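Local atomic coordinates of dinoflagellate luciferase (Lingulodinium polyedrum, PDB entry 1VPR), a protein that catalyses the oxidation of dinoflagellate luciferin by molecular oxygen with emission of blue light, here as one of three homologous luciferase domains, each most active near pH 6.3. Residues A[63-68]-A[221-226]; A[159-164]-A[209-214]; A[227-232]-A[313-318]; A[237-242]-A[318-323]. All blocks are in the same frame, centred on the assembly; numbering follows the deposited sequence.

Interaction 1 of 4, residues A[63-68]-A[221-226]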
loop_
_atom_site.group_PDB
_atom_site.type_symbol
_atom_site.label_atom_id
_atom_site.label_comp_id
_atom_site.label_asym_id
_atom_site.label_seq_id
_atom_site.Cartn_x
_atom_site.Cartn_y
_atom_site.Cartn_z
ATOM N N GLU A 63 -9.068 14.688 4.367
ATOM C CA GLU A 63 -9.969 14.223 5.395
ATOM C C GLU A 63 -9.992 12.693 5.435
ATOM O O GLU A 63 -10.125 12.108 6.502
ATOM C CB GLU A 63 -11.373 14.764 5.160
ATOM C CG GLU A 63 -12.320 14.505 6.311
ATOM C CD GLU A 63 -13.672 15.150 6.071
ATOM O OE1 GLU A 63 -14.629 14.437 5.695
ATOM O OE2 GLU A 63 -13.761 16.382 6.242
ATOM N N CYS A 64 -9.843 12.040 4.288
ATOM C CA CYS A 64 -9.855 10.582 4.294
ATOM C C CYS A 64 -8.623 10.017 4.967
ATOM O O CYS A 64 -8.631 8.865 5.413
ATOM C CB CYS A 64 -9.964 10.021 2.876
ATOM S SG CYS A 64 -11.608 10.196 2.139
ATOM N N HIS A 65 -7.558 10.815 5.040
ATOM C CA HIS A 65 -6.329 10.356 5.680
ATOM C C HIS A 65 -6.542 10.130 7.178
ATOM O O HIS A 65 -5.904 9.263 7.790
ATOM C CB HIS A 65 -5.199 11.360 5.429
ATOM C CG HIS A 65 -4.324 10.969 4.285
ATOM N ND1 HIS A 65 -3.590 9.798 4.291
ATOM C CD2 HIS A 65 -4.160 11.513 3.052
ATOM C CE1 HIS A 65 -3.026 9.631 3.104
ATOM N NE2 HIS A 65 -3.356 10.655 2.336
ATOM N N GLU A 66 -7.478 10.881 7.752
ATOM C CA GLU A 66 -7.789 10.772 9.172
ATOM C C GLU A 66 -8.657 9.548 9.515
ATOM O O GLU A 66 -8.992 9.318 10.679
ATOM C CB GLU A 66 -8.473 12.068 9.651
ATOM N N LEU A 67 -9.000 8.746 8.516
ATOM C CA LEU A 67 -9.832 7.574 8.757
ATOM C C LEU A 67 -9.053 6.289 9.051
ATOM O O LEU A 67 -8.071 5.980 8.359
ATOM C CB LEU A 67 -10.733 7.303 7.543
ATOM C CG LEU A 67 -11.732 8.371 7.084
ATOM C CD1 LEU A 67 -12.244 8.031 5.675
ATOM C CD2 LEU A 67 -12.885 8.445 8.076
ATOM N N GLY A 68 -9.496 5.566 10.082
ATOM C CA GLY A 68 -8.942 4.257 10.413
ATOM C C GLY A 68 -7.658 3.955 11.173
ATOM O O GLY A 68 -7.403 2.775 11.455
ATOM N N SER A 221 -4.375 2.890 4.428
ATOM C CA SER A 221 -5.206 4.079 4.237
ATOM C C SER A 221 -6.140 4.040 3.040
ATOM O O SER A 221 -5.707 3.776 1.902
ATOM C CB SER A 221 -4.308 5.315 4.119
ATOM O OG SER A 221 -5.047 6.484 3.773
ATOM N N VAL A 222 -7.420 4.324 3.285
ATOM C CA VAL A 222 -8.386 4.367 2.190
ATOM C C VAL A 222 -8.281 5.716 1.459
ATOM O O VAL A 222 -8.950 5.957 0.461
ATOM C CB VAL A 222 -9.827 4.103 2.677
ATOM C CG1 VAL A 222 -9.964 2.616 3.023
ATOM C CG2 VAL A 222 -10.165 4.975 3.894
ATOM N N ALA A 223 -7.415 6.592 1.945
ATOM C CA ALA A 223 -7.211 7.855 1.264
ATOM C C ALA A 223 -6.354 7.544 0.033
ATOM O O ALA A 223 -6.325 8.319 -0.936
ATOM C CB ALA A 223 -6.475 8.814 2.166
ATOM N N LYS A 224 -5.669 6.400 0.065
ATOM C CA LYS A 224 -4.771 5.996 -1.025
ATOM C C LYS A 224 -5.215 4.725 -1.760
ATOM O O LYS A 224 -5.244 4.677 -2.998
ATOM C CB LYS A 224 -3.352 5.790 -0.457
ATOM C CG LYS A 224 -2.767 7.026 0.242
ATOM C CD LYS A 224 -1.438 6.768 0.986
ATOM C CE LYS A 224 -0.376 6.127 0.085
ATOM N NZ LYS A 224 0.044 6.990 -1.064
ATOM N N PHE A 225 -5.554 3.696 -0.993
ATOM C CA PHE A 225 -5.979 2.418 -1.540
ATOM C C PHE A 225 -7.497 2.250 -1.488
ATOM O O PHE A 225 -8.130 2.544 -0.456
ATOM C CB PHE A 225 -5.300 1.274 -0.759
ATOM C CG PHE A 225 -3.793 1.333 -0.800
ATOM C CD1 PHE A 225 -3.075 1.957 0.221
ATOM C CD2 PHE A 225 -3.104 0.836 -1.901
ATOM C CE1 PHE A 225 -1.686 2.092 0.139
ATOM C CE2 PHE A 225 -1.718 0.966 -1.999
ATOM C CZ PHE A 225 -1.009 1.592 -0.981
ATOM N N ALA A 226 -8.071 1.747 -2.581
ATOM C CA ALA A 226 -9.517 1.552 -2.641
ATOM C C ALA A 226 -9.955 0.443 -1.687
ATOM O O ALA A 226 -11.051 0.495 -1.163
ATOM C CB ALA A 226 -9.960 1.238 -4.083
HETATM O O HOH W 1 -7.201 6.402 5.690
HETATM O O HOH W 2 -4.092 7.704 6.111
HETATM O O HOH W 3 -8.227 4.124 6.226
#

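Interaction 2 of 4, residues A[159-164]-A[209-214]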
loop_
_atom_site.group_PDB
_atom_site.type_symbol
_atom_site.label_atom_id
_atom_site.label_comp_id
_atom_site.label_asym_id
_atom_site.label_seq_id
_atom_site.Cartn_x
_atom_site.Cartn_y
_atom_site.Cartn_z
ATOM N N ASN A 159 6.565 -13.017 14.221
ATOM C CA ASN A 159 5.517 -12.098 13.754
ATOM C C ASN A 159 5.777 -10.660 14.202
ATOM O O ASN A 159 4.916 -10.011 14.814
ATOM C CB ASN A 159 4.164 -12.563 14.284
ATOM C CG ASN A 159 3.846 -13.969 13.873
ATOM O OD1 ASN A 159 4.074 -14.360 12.725
ATOM N ND2 ASN A 159 3.306 -14.744 14.796
ATOM N N PRO A 160 6.956 -10.122 13.867
ATOM C CA PRO A 160 7.349 -8.769 14.240
ATOM C C PRO A 160 6.554 -7.610 13.646
ATOM O O PRO A 160 6.599 -6.507 14.179
ATOM C CB PRO A 160 8.829 -8.732 13.846
ATOM C CG PRO A 160 8.849 -9.587 12.627
ATOM C CD PRO A 160 7.996 -10.761 13.039
ATOM N N LEU A 161 5.852 -7.846 12.541
ATOM C CA LEU A 161 5.058 -6.811 11.888
ATOM C C LEU A 161 3.678 -6.640 12.537
ATOM O O LEU A 161 3.020 -5.606 12.351
ATOM C CB LEU A 161 4.861 -7.165 10.417
ATOM C CG LEU A 161 6.130 -7.609 9.673
ATOM C CD1 LEU A 161 5.791 -7.946 8.223
ATOM C CD2 LEU A 161 7.163 -6.501 9.747
ATOM N N HIS A 162 3.247 -7.650 13.289
ATOM C CA HIS A 162 1.939 -7.644 13.940
ATOM C C HIS A 162 1.780 -6.440 14.883
ATOM O O HIS A 162 2.563 -6.258 15.807
ATOM C CB HIS A 162 1.769 -8.941 14.726
ATOM C CG HIS A 162 0.356 -9.259 15.093
ATOM N ND1 HIS A 162 -0.493 -9.932 14.246
ATOM C CD2 HIS A 162 -0.335 -9.066 16.242
ATOM C CE1 HIS A 162 -1.646 -10.149 14.855
ATOM N NE2 HIS A 162 -1.575 -9.638 16.069
ATOM N N GLY A 163 0.763 -5.620 14.639
ATOM C CA GLY A 163 0.524 -4.464 15.490
ATOM C C GLY A 163 0.044 -3.264 14.702
ATOM O O GLY A 163 -0.335 -3.381 13.525
ATOM N N ARG A 164 0.043 -2.111 15.360
ATOM C CA ARG A 164 -0.362 -0.864 14.741
ATOM C C ARG A 164 0.867 0.034 14.637
ATOM O O ARG A 164 1.630 0.215 15.614
ATOM C CB ARG A 164 -1.488 -0.190 15.549
ATOM C CG ARG A 164 -2.048 1.047 14.858
ATOM C CD ARG A 164 -3.397 1.426 15.459
ATOM N NE ARG A 164 -3.246 1.756 16.875
ATOM C CZ ARG A 164 -2.886 2.958 17.328
ATOM N NH1 ARG A 164 -2.652 3.959 16.488
ATOM N NH2 ARG A 164 -2.714 3.141 18.624
ATOM N N ILE A 209 -1.373 -4.438 11.056
ATOM C CA ILE A 209 -0.976 -5.690 10.434
ATOM C C ILE A 209 -1.235 -6.869 11.341
ATOM O O ILE A 209 -0.917 -6.841 12.537
ATOM C CB ILE A 209 0.542 -5.674 10.112
ATOM C CG1 ILE A 209 0.866 -4.531 9.168
ATOM C CG2 ILE A 209 0.986 -7.012 9.488
ATOM C CD1 ILE A 209 2.405 -4.315 8.996
ATOM N N ASN A 210 -1.828 -7.899 10.769
ATOM C CA ASN A 210 -2.063 -9.138 11.475
ATOM C C ASN A 210 -1.054 -9.992 10.745
ATOM O O ASN A 210 -1.116 -10.097 9.511
ATOM C CB ASN A 210 -3.463 -9.686 11.195
ATOM C CG ASN A 210 -4.480 -9.206 12.203
ATOM O OD1 ASN A 210 -4.625 -9.793 13.282
ATOM N ND2 ASN A 210 -5.176 -8.126 11.870
ATOM N N GLN A 211 -0.126 -10.590 11.473
ATOM C CA GLN A 211 0.873 -11.434 10.828
ATOM C C GLN A 211 0.932 -12.806 11.473
ATOM O O GLN A 211 1.004 -12.912 12.696
ATOM C CB GLN A 211 2.266 -10.789 10.891
ATOM C CG GLN A 211 3.398 -11.789 10.501
ATOM C CD GLN A 211 4.792 -11.183 10.448
ATOM O OE1 GLN A 211 5.124 -10.274 11.207
ATOM N NE2 GLN A 211 5.632 -11.707 9.557
ATOM N N PHE A 212 0.864 -13.854 10.651
ATOM C CA PHE A 212 0.979 -15.212 11.165
ATOM C C PHE A 212 1.993 -15.902 10.239
ATOM O O PHE A 212 1.629 -16.457 9.209
ATOM C CB PHE A 212 -0.359 -15.949 11.104
ATOM C CG PHE A 212 -0.310 -17.330 11.743
ATOM C CD1 PHE A 212 -0.415 -17.481 13.129
ATOM C CD2 PHE A 212 -0.163 -18.482 10.948
ATOM C CE1 PHE A 212 -0.380 -18.761 13.721
ATOM C CE2 PHE A 212 -0.130 -19.756 11.528
ATOM C CZ PHE A 212 -0.240 -19.890 12.916
ATOM N N GLY A 213 3.265 -15.843 10.601
ATOM C CA GLY A 213 4.283 -16.454 9.759
ATOM C C GLY A 213 4.413 -15.725 8.428
ATOM O O GLY A 213 4.715 -14.527 8.388
ATOM N N ASP A 214 4.140 -16.436 7.340
ATOM C CA ASP A 214 4.245 -15.865 6.006
ATOM C C ASP A 214 2.918 -15.361 5.422
ATOM O O ASP A 214 2.829 -15.073 4.215
ATOM C CB ASP A 214 4.875 -16.894 5.058
ATOM C CG ASP A 214 4.105 -18.201 5.023
ATOM O OD1 ASP A 214 4.480 -19.109 4.258
ATOM O OD2 ASP A 214 3.115 -18.335 5.764
#

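Interaction 3 of 4, residues A[227-232]-A[313-318]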
loop_
_atom_site.group_PDB
_atom_site.type_symbol
_atom_site.label_atom_id
_atom_site.label_comp_id
_atom_site.label_asym_id
_atom_site.label_seq_id
_atom_site.Cartn_x
_atom_site.Cartn_y
_atom_site.Cartn_z
ATOM N N ARG A 227 -9.095 -0.543 -1.427
ATOM C CA ARG A 227 -9.468 -1.618 -0.505
ATOM C C ARG A 227 -8.871 -1.345 0.885
ATOM O O ARG A 227 -7.669 -1.141 1.028
ATOM C CB ARG A 227 -9.024 -2.989 -1.078
ATOM C CG ARG A 227 -9.202 -4.175 -0.127
ATOM C CD ARG A 227 -9.257 -5.531 -0.825
ATOM N NE ARG A 227 -8.537 -5.591 -2.092
ATOM C CZ ARG A 227 -8.901 -6.382 -3.104
ATOM N NH1 ARG A 227 -9.976 -7.165 -2.975
ATOM N NH2 ARG A 227 -8.214 -6.394 -4.250
ATOM N N ALA A 228 -9.722 -1.326 1.904
ATOM C CA ALA A 228 -9.275 -1.039 3.258
ATOM C C ALA A 228 -8.400 -2.144 3.836
ATOM O O ALA A 228 -7.419 -1.873 4.536
ATOM C CB ALA A 228 -10.514 -0.817 4.179
ATOM N N LYS A 229 -8.760 -3.385 3.535
ATOM C CA LYS A 229 -8.058 -4.551 4.067
ATOM C C LYS A 229 -7.685 -5.568 3.003
ATOM O O LYS A 229 -8.527 -5.908 2.152
ATOM C CB LYS A 229 -8.967 -5.267 5.071
ATOM C CG LYS A 229 -9.491 -4.376 6.182
ATOM C CD LYS A 229 -10.535 -5.069 7.070
ATOM C CE LYS A 229 -9.952 -6.269 7.770
ATOM N NZ LYS A 229 -9.134 -5.843 8.929
ATOM N N ARG A 230 -6.456 -6.081 3.060
ATOM C CA ARG A 230 -6.026 -7.107 2.106
ATOM C C ARG A 230 -5.231 -8.169 2.860
ATOM O O ARG A 230 -4.601 -7.894 3.884
ATOM C CB ARG A 230 -5.149 -6.531 0.966
ATOM C CG ARG A 230 -3.677 -6.254 1.325
ATOM C CD ARG A 230 -3.492 -4.905 1.984
ATOM N NE ARG A 230 -3.926 -3.830 1.083
ATOM C CZ ARG A 230 -4.841 -2.912 1.403
ATOM N NH1 ARG A 230 -5.417 -2.940 2.593
ATOM N NH2 ARG A 230 -5.178 -1.957 0.540
ATOM N N THR A 231 -5.311 -9.395 2.373
ATOM C CA THR A 231 -4.570 -10.507 2.968
ATOM C C THR A 231 -3.735 -11.110 1.841
ATOM O O THR A 231 -4.228 -11.295 0.723
ATOM C CB THR A 231 -5.515 -11.609 3.511
ATOM O OG1 THR A 231 -6.269 -11.097 4.620
ATOM C CG2 THR A 231 -4.723 -12.804 3.998
ATOM N N TRP A 232 -2.478 -11.423 2.127
ATOM C CA TRP A 232 -1.627 -12.013 1.107
ATOM C C TRP A 232 -0.657 -13.011 1.722
ATOM O O TRP A 232 -0.561 -13.129 2.942
ATOM C CB TRP A 232 -0.861 -10.911 0.332
ATOM C CG TRP A 232 -0.297 -9.795 1.157
ATOM C CD1 TRP A 232 -0.774 -8.505 1.232
ATOM C CD2 TRP A 232 0.816 -9.857 2.068
ATOM N NE1 TRP A 232 -0.040 -7.774 2.132
ATOM C CE2 TRP A 232 0.940 -8.574 2.664
ATOM C CE3 TRP A 232 1.715 -10.867 2.441
ATOM C CZ2 TRP A 232 1.923 -8.278 3.617
ATOM C CZ3 TRP A 232 2.699 -10.571 3.395
ATOM C CH2 TRP A 232 2.791 -9.289 3.970
ATOM N N ASP A 313 -9.281 -7.388 12.611
ATOM C CA ASP A 313 -9.288 -8.824 12.323
ATOM C C ASP A 313 -8.771 -9.255 10.957
ATOM O O ASP A 313 -8.867 -8.523 9.996
ATOM C CB ASP A 313 -10.707 -9.367 12.449
ATOM C CG ASP A 313 -11.264 -9.231 13.850
ATOM O OD1 ASP A 313 -12.503 -9.065 13.963
ATOM O OD2 ASP A 313 -10.478 -9.299 14.823
ATOM N N PRO A 314 -8.216 -10.465 10.866
ATOM C CA PRO A 314 -7.715 -10.962 9.578
ATOM C C PRO A 314 -8.927 -11.239 8.678
ATOM O O PRO A 314 -10.068 -11.284 9.158
ATOM C CB PRO A 314 -7.055 -12.295 9.941
ATOM C CG PRO A 314 -6.680 -12.142 11.379
ATOM C CD PRO A 314 -7.822 -11.352 11.979
ATOM N N ILE A 315 -8.691 -11.417 7.384
ATOM C CA ILE A 315 -9.764 -11.805 6.473
ATOM C C ILE A 315 -9.157 -13.012 5.731
ATOM O O ILE A 315 -7.921 -13.210 5.761
ATOM C CB ILE A 315 -10.184 -10.679 5.495
ATOM C CG1 ILE A 315 -8.969 -10.111 4.761
ATOM C CG2 ILE A 315 -10.907 -9.572 6.263
ATOM C CD1 ILE A 315 -9.351 -9.257 3.535
ATOM N N PRO A 316 -10.000 -13.841 5.093
ATOM C CA PRO A 316 -9.548 -15.034 4.363
ATOM C C PRO A 316 -8.427 -14.805 3.370
ATOM O O PRO A 316 -8.303 -13.728 2.775
ATOM C CB PRO A 316 -10.815 -15.524 3.685
ATOM C CG PRO A 316 -11.884 -15.149 4.700
ATOM C CD PRO A 316 -11.473 -13.743 5.070
ATOM N N LEU A 317 -7.621 -15.839 3.177
ATOM C CA LEU A 317 -6.485 -15.769 2.252
ATOM C C LEU A 317 -6.918 -15.817 0.786
ATOM O O LEU A 317 -7.922 -16.435 0.449
ATOM C CB LEU A 317 -5.546 -16.935 2.535
ATOM C CG LEU A 317 -4.299 -17.117 1.666
ATOM C CD1 LEU A 317 -3.382 -15.889 1.782
ATOM C CD2 LEU A 317 -3.576 -18.405 2.140
ATOM N N GLN A 318 -6.134 -15.174 -0.078
ATOM C CA GLN A 318 -6.405 -15.150 -1.513
ATOM C C GLN A 318 -5.125 -14.776 -2.222
ATOM O O GLN A 318 -4.124 -14.397 -1.588
ATOM C CB GLN A 318 -7.461 -14.078 -1.848
ATOM C CG GLN A 318 -7.068 -12.656 -1.470
ATOM C CD GLN A 318 -6.104 -12.007 -2.445
ATOM O OE1 GLN A 318 -6.298 -12.075 -3.652
ATOM N NE2 GLN A 318 -5.072 -11.333 -1.919
#

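Interaction 4 of 4, residues A[237-242]-A[318-323]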
loop_
_atom_site.group_PDB
_atom_site.type_symbol
_atom_site.label_atom_id
_atom_site.label_comp_id
_atom_site.label_asym_id
_atom_site.label_seq_id
_atom_site.Cartn_x
_atom_site.Cartn_y
_atom_site.Cartn_z
ATOM N N TYR A 237 0.785 -13.236 -5.617
ATOM C CA TYR A 237 0.248 -11.971 -6.109
ATOM C C TYR A 237 -1.048 -11.519 -5.453
ATOM O O TYR A 237 -1.826 -12.312 -4.922
ATOM C CB TYR A 237 -0.028 -12.064 -7.624
ATOM C CG TYR A 237 1.081 -11.551 -8.515
ATOM C CD1 TYR A 237 2.027 -12.415 -9.056
ATOM C CD2 TYR A 237 1.171 -10.204 -8.822
ATOM C CE1 TYR A 237 3.031 -11.941 -9.889
ATOM C CE2 TYR A 237 2.166 -9.720 -9.642
ATOM C CZ TYR A 237 3.090 -10.598 -10.170
ATOM O OH TYR A 237 4.070 -10.109 -10.976
ATOM N N PHE A 238 -1.261 -10.215 -5.474
ATOM C CA PHE A 238 -2.510 -9.669 -5.005
ATOM C C PHE A 238 -2.726 -8.413 -5.812
ATOM O O PHE A 238 -1.804 -7.858 -6.414
ATOM C CB PHE A 238 -2.557 -9.457 -3.469
ATOM C CG PHE A 238 -1.539 -8.495 -2.922
ATOM C CD1 PHE A 238 -1.912 -7.207 -2.563
ATOM C CD2 PHE A 238 -0.228 -8.904 -2.701
ATOM C CE1 PHE A 238 -0.985 -6.328 -1.977
ATOM C CE2 PHE A 238 0.696 -8.050 -2.122
ATOM C CZ PHE A 238 0.314 -6.750 -1.753
ATOM N N TYR A 239 -3.964 -7.981 -5.847
ATOM C CA TYR A 239 -4.357 -6.842 -6.640
ATOM C C TYR A 239 -4.678 -5.638 -5.749
ATOM O O TYR A 239 -5.429 -5.763 -4.779
ATOM C CB TYR A 239 -5.587 -7.257 -7.449
ATOM C CG TYR A 239 -6.351 -6.116 -8.087
ATOM C CD1 TYR A 239 -5.686 -5.156 -8.846
ATOM C CD2 TYR A 239 -7.741 -6.004 -7.935
ATOM C CE1 TYR A 239 -6.374 -4.105 -9.455
ATOM C CE2 TYR A 239 -8.444 -4.952 -8.532
ATOM C CZ TYR A 239 -7.743 -4.008 -9.297
ATOM O OH TYR A 239 -8.405 -2.989 -9.948
ATOM N N GLU A 240 -4.088 -4.491 -6.072
ATOM C CA GLU A 240 -4.350 -3.273 -5.327
ATOM C C GLU A 240 -5.040 -2.199 -6.168
ATOM O O GLU A 240 -4.391 -1.523 -6.964
ATOM C CB GLU A 240 -3.050 -2.680 -4.770
ATOM C CG GLU A 240 -2.433 -3.464 -3.622
ATOM C CD GLU A 240 -3.047 -3.100 -2.271
ATOM O OE1 GLU A 240 -4.247 -2.717 -2.221
ATOM O OE2 GLU A 240 -2.322 -3.222 -1.259
ATOM N N PRO A 241 -6.373 -2.072 -6.062
ATOM C CA PRO A 241 -7.016 -1.010 -6.848
ATOM C C PRO A 241 -6.725 0.286 -6.085
ATOM O O PRO A 241 -6.757 0.297 -4.848
ATOM C CB PRO A 241 -8.500 -1.375 -6.800
ATOM C CG PRO A 241 -8.620 -2.255 -5.570
ATOM C CD PRO A 241 -7.359 -3.074 -5.626
ATOM N N LEU A 242 -6.448 1.368 -6.805
ATOM C CA LEU A 242 -6.108 2.640 -6.176
ATOM C C LEU A 242 -7.200 3.689 -6.321
ATOM O O LEU A 242 -7.945 3.709 -7.325
ATOM C CB LEU A 242 -4.823 3.185 -6.790
ATOM C CG LEU A 242 -3.657 2.200 -6.896
ATOM C CD1 LEU A 242 -2.500 2.883 -7.611
ATOM C CD2 LEU A 242 -3.252 1.704 -5.517
ATOM N N GLN A 318 -6.134 -15.174 -0.078
ATOM C CA GLN A 318 -6.405 -15.150 -1.513
ATOM C C GLN A 318 -5.125 -14.776 -2.222
ATOM O O GLN A 318 -4.124 -14.397 -1.588
ATOM C CB GLN A 318 -7.461 -14.078 -1.848
ATOM C CG GLN A 318 -7.068 -12.656 -1.470
ATOM C CD GLN A 318 -6.104 -12.007 -2.445
ATOM O OE1 GLN A 318 -6.298 -12.075 -3.652
ATOM N NE2 GLN A 318 -5.072 -11.333 -1.919
ATOM N N SER A 319 -5.166 -14.879 -3.544
ATOM C CA SER A 319 -4.040 -14.468 -4.374
ATOM C C SER A 319 -4.603 -14.253 -5.761
ATOM O O SER A 319 -5.758 -14.597 -6.044
ATOM C CB SER A 319 -2.902 -15.507 -4.386
ATOM O OG SER A 319 -3.147 -16.602 -5.254
ATOM N N ARG A 320 -3.797 -13.631 -6.612
ATOM C CA ARG A 320 -4.164 -13.327 -7.982
ATOM C C ARG A 320 -3.074 -13.830 -8.932
ATOM O O ARG A 320 -2.838 -13.239 -9.983
ATOM C CB ARG A 320 -4.335 -11.814 -8.138
ATOM C CG ARG A 320 -5.478 -11.242 -7.283
ATOM C CD ARG A 320 -6.809 -11.888 -7.659
ATOM N NE ARG A 320 -7.026 -11.828 -9.106
ATOM C CZ ARG A 320 -7.472 -10.753 -9.758
ATOM N NH1 ARG A 320 -7.764 -9.619 -9.098
ATOM N NH2 ARG A 320 -7.635 -10.815 -11.076
ATOM N N ASP A 321 -2.427 -14.925 -8.545
ATOM C CA ASP A 321 -1.364 -15.564 -9.335
ATOM C C ASP A 321 -1.838 -16.037 -10.719
ATOM O O ASP A 321 -1.063 -16.051 -11.674
ATOM C CB ASP A 321 -0.815 -16.755 -8.539
ATOM C CG ASP A 321 -0.195 -16.319 -7.215
ATOM O OD1 ASP A 321 0.729 -15.480 -7.253
ATOM O OD2 ASP A 321 -0.632 -16.791 -6.137
ATOM N N TYR A 322 -3.093 -16.451 -10.833
ATOM C CA TYR A 322 -3.594 -16.900 -12.134
ATOM C C TYR A 322 -3.614 -15.733 -13.134
ATOM O O TYR A 322 -3.057 -15.823 -14.240
ATOM C CB TYR A 322 -5.010 -17.467 -12.006
ATOM C CG TYR A 322 -5.560 -17.929 -13.335
ATOM C CD1 TYR A 322 -5.077 -19.084 -13.943
ATOM C CD2 TYR A 322 -6.485 -17.153 -14.033
ATOM C CE1 TYR A 322 -5.492 -19.460 -15.228
ATOM C CE2 TYR A 322 -6.909 -17.509 -15.314
ATOM C CZ TYR A 322 -6.410 -18.662 -15.908
ATOM O OH TYR A 322 -6.837 -19.009 -17.173
ATOM N N THR A 323 -4.272 -14.645 -12.751
ATOM C CA THR A 323 -4.360 -13.459 -13.602
ATOM C C THR A 323 -2.982 -12.864 -13.878
ATOM O O THR A 323 -2.568 -12.714 -15.033
ATOM C CB THR A 323 -5.247 -12.372 -12.952
ATOM O OG1 THR A 323 -6.591 -12.855 -12.833
ATOM C CG2 THR A 323 -5.245 -11.081 -13.802
HETATM O O HOH W 4 -1.472 -13.571 -1.903
HETATM O O HOH W 5 -6.219 -9.311 -4.468
#

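Interaction 1 of 4, residues A[63-68]-A[221-226]
Ala223 sets its methyl group squarely over one face of the His65 imidazole, in a CH-pi contact with CB 3.5 Å from the ring centroid and almost on the ring normal. The same methyl also meets Cys64, whose CB lies 3.8 Å from Ala223 CB. Lys224 CG approaches the ring obliquely, 3.9 Å from His65 CE1, while the ammonium group runs on to His199. At the imidazole's own polar ends, NE2 is hydrogen-bonded to Gln172, and ND1 shares a water 2.8 Å away with Ser221 OG and the His65 carbonyl. With an alanine at His65, Gln172 would probably lose its mate and the Ala223 methyl its flat partner. Farther along, the side chains of Leu67 and Val222 cross at about a right angle, Leu67 CD1 being 4.1 Å from Val222 CG2. One water links Cys64 O and Leu67 O to Ser221 OG, another links Leu67 O to Val222 N. With OG anti to the backbone N (chi1 173°), Ser221 meets these waters and accepts from Ala223 N at 3.0 Å, which makes an ST turn. The contact seats the loop between strands 215-219 and 229-233 of the calycin-type barrel against the end of helix 57-65 from the N-terminal helical bundle region.

Interaction 2 of 4, residues A[159-164]-A[209-214]
The His162 ring carries Ile209 O over one face, while at its edge Gln211 N donates to ND1 at 2.9 Å, only 5° out of the ring plane, so ND1 acts as an acceptor. Asn210 OD1 approaches CE1 of the same ring with its amide plane nearly perpendicular to the imidazole, and the Asn210 amide nitrogen is held by Ser312 O. The Gln211 amide is gripped at both ends: OE1 accepts from Leu161 N at 2.9 Å, nearly along the C=O axis, and NE2 donates almost in the amide plane to Gly213 O. Gln211 reaches so far because CG is anti to the backbone N (chi1 167°) and the chain stays extended beyond it. Strands 163-169 and 206-212 are antiparallel neighbours in the calycin barrel, and Gly163 and Ile209 form a hydrogen-bonded pair, with Gly163 N to Ile209 O at 3.0 Å. Before this pair the type I turn from Asn159 to His162 takes over, and side chains replace strand pairing. Asn159 OD1 accepts from Gly213 N at 2.7 Å, the donor tilted 20° from the carbonyl plane. Leu161 O lies 3.3 Å from Ile209 CB and receives a hydrogen bond from Trp165 NE1.

Interaction 3 of 4, residues A[227-232]-A[313-318]
Thr231, Ile315 and Lys229 bury the most surface where strand 229-233 meets the chain that runs towards helix 321-324. Thr231 lies centrally, its side chain sliding past that of Ile315 in the opposite direction. Its methyl CG2 faces Leu317, 3.9 Å from CA and 4.0 Å from CD1, and its CB lies 3.6 Å from Pro316 O. The hydroxyl is near Ile315 O, but Thr217 OG1 is also a partner and the position of this oxygen is less certain. Ile315 CD1 reaches the carbonyl of Lys229, 3.7 Å from O, and its CG2 lies 3.8 Å from Lys229 CE, the two side chains crossing at a slant. Bends at chi3 (62°) and chi4 (78°) curl the lysine back, bringing NZ to 2.9 Å from Asp313 O, in the plane of that carbonyl. Asp219 and Glu7 also form salt bridges with the ammonium group. At the other end Gln318 NE2 donates to Thr231 O at 2.8 Å, with the acceptor close to the Gln318 amide plane. Without forming a further strand, the segment 313-318 thus fastens its irregular backbone across 229-233, an outermost strand of the ten-stranded antiparallel sheet in this calycin-superfamily luciferase domain.

Interaction 4 of 4, residues A[237-242]-A[318-323]
Arg320, the N-cap residue of helix 321-324, folds its side chain along Tyr239 and points the same way. Its CB lies 4.1 Å from Tyr237 O, the acceptor for its own backbone N. Next, CG meets Tyr239 N and Tyr239 CB, the latter at 4.0 Å. Bends at chi2 (-60°) and chi3 (-51°) then carry the chain to the guanidinium, whose plane is steeply inclined to the Tyr239 ring; NH1 lies 3.6 Å from Tyr239 CB and forms a salt bridge with Asp353, while NH2 donates to Thr323 OG1 at 2.9 Å. One residue on, Asp321 OD1 takes Tyr237 N in a nearly straight bond of 2.8 Å, from above the carboxylate plane, and OD2 accepts from Ser319 OG and is hydrogen-bonded to His236 ND1. A leucine replacing Asp321 has no acceptor, and is likely to leave Tyr237 N unanswered and His236 ND1 without its carboxylate partner. With a backbone donor, a hydroxyl and a histidine around it, the carboxylate is probably stabilised as the anion despite its burial.

In the fold
Interactions 3 and 4 are the most closely joined, with centres about 11 Å apart: they share Gln318, and the salt bridge of Arg230 NE to Glu240 OE2 (2.9 Å) and the stacked rings of Trp232 and Phe238 connect strands 229-233 and 237-241. Interaction 1 touches both, Phe225 and Val222 packing on 227-232 and Ala226 N making a probable hydrogen bond to Pro241 O (3.0 Å). Interaction 2 meets interaction 3 where Asn210 packs on Pro314, their centres about 13 Å apart. It stays about 6 Å from interaction 1 and about 9 Å from interaction 4, nearest atoms. Interactions 2, 3 and 4 involve strands of the calycin-type barrel, whose interior usually holds the ligand in this superfamily.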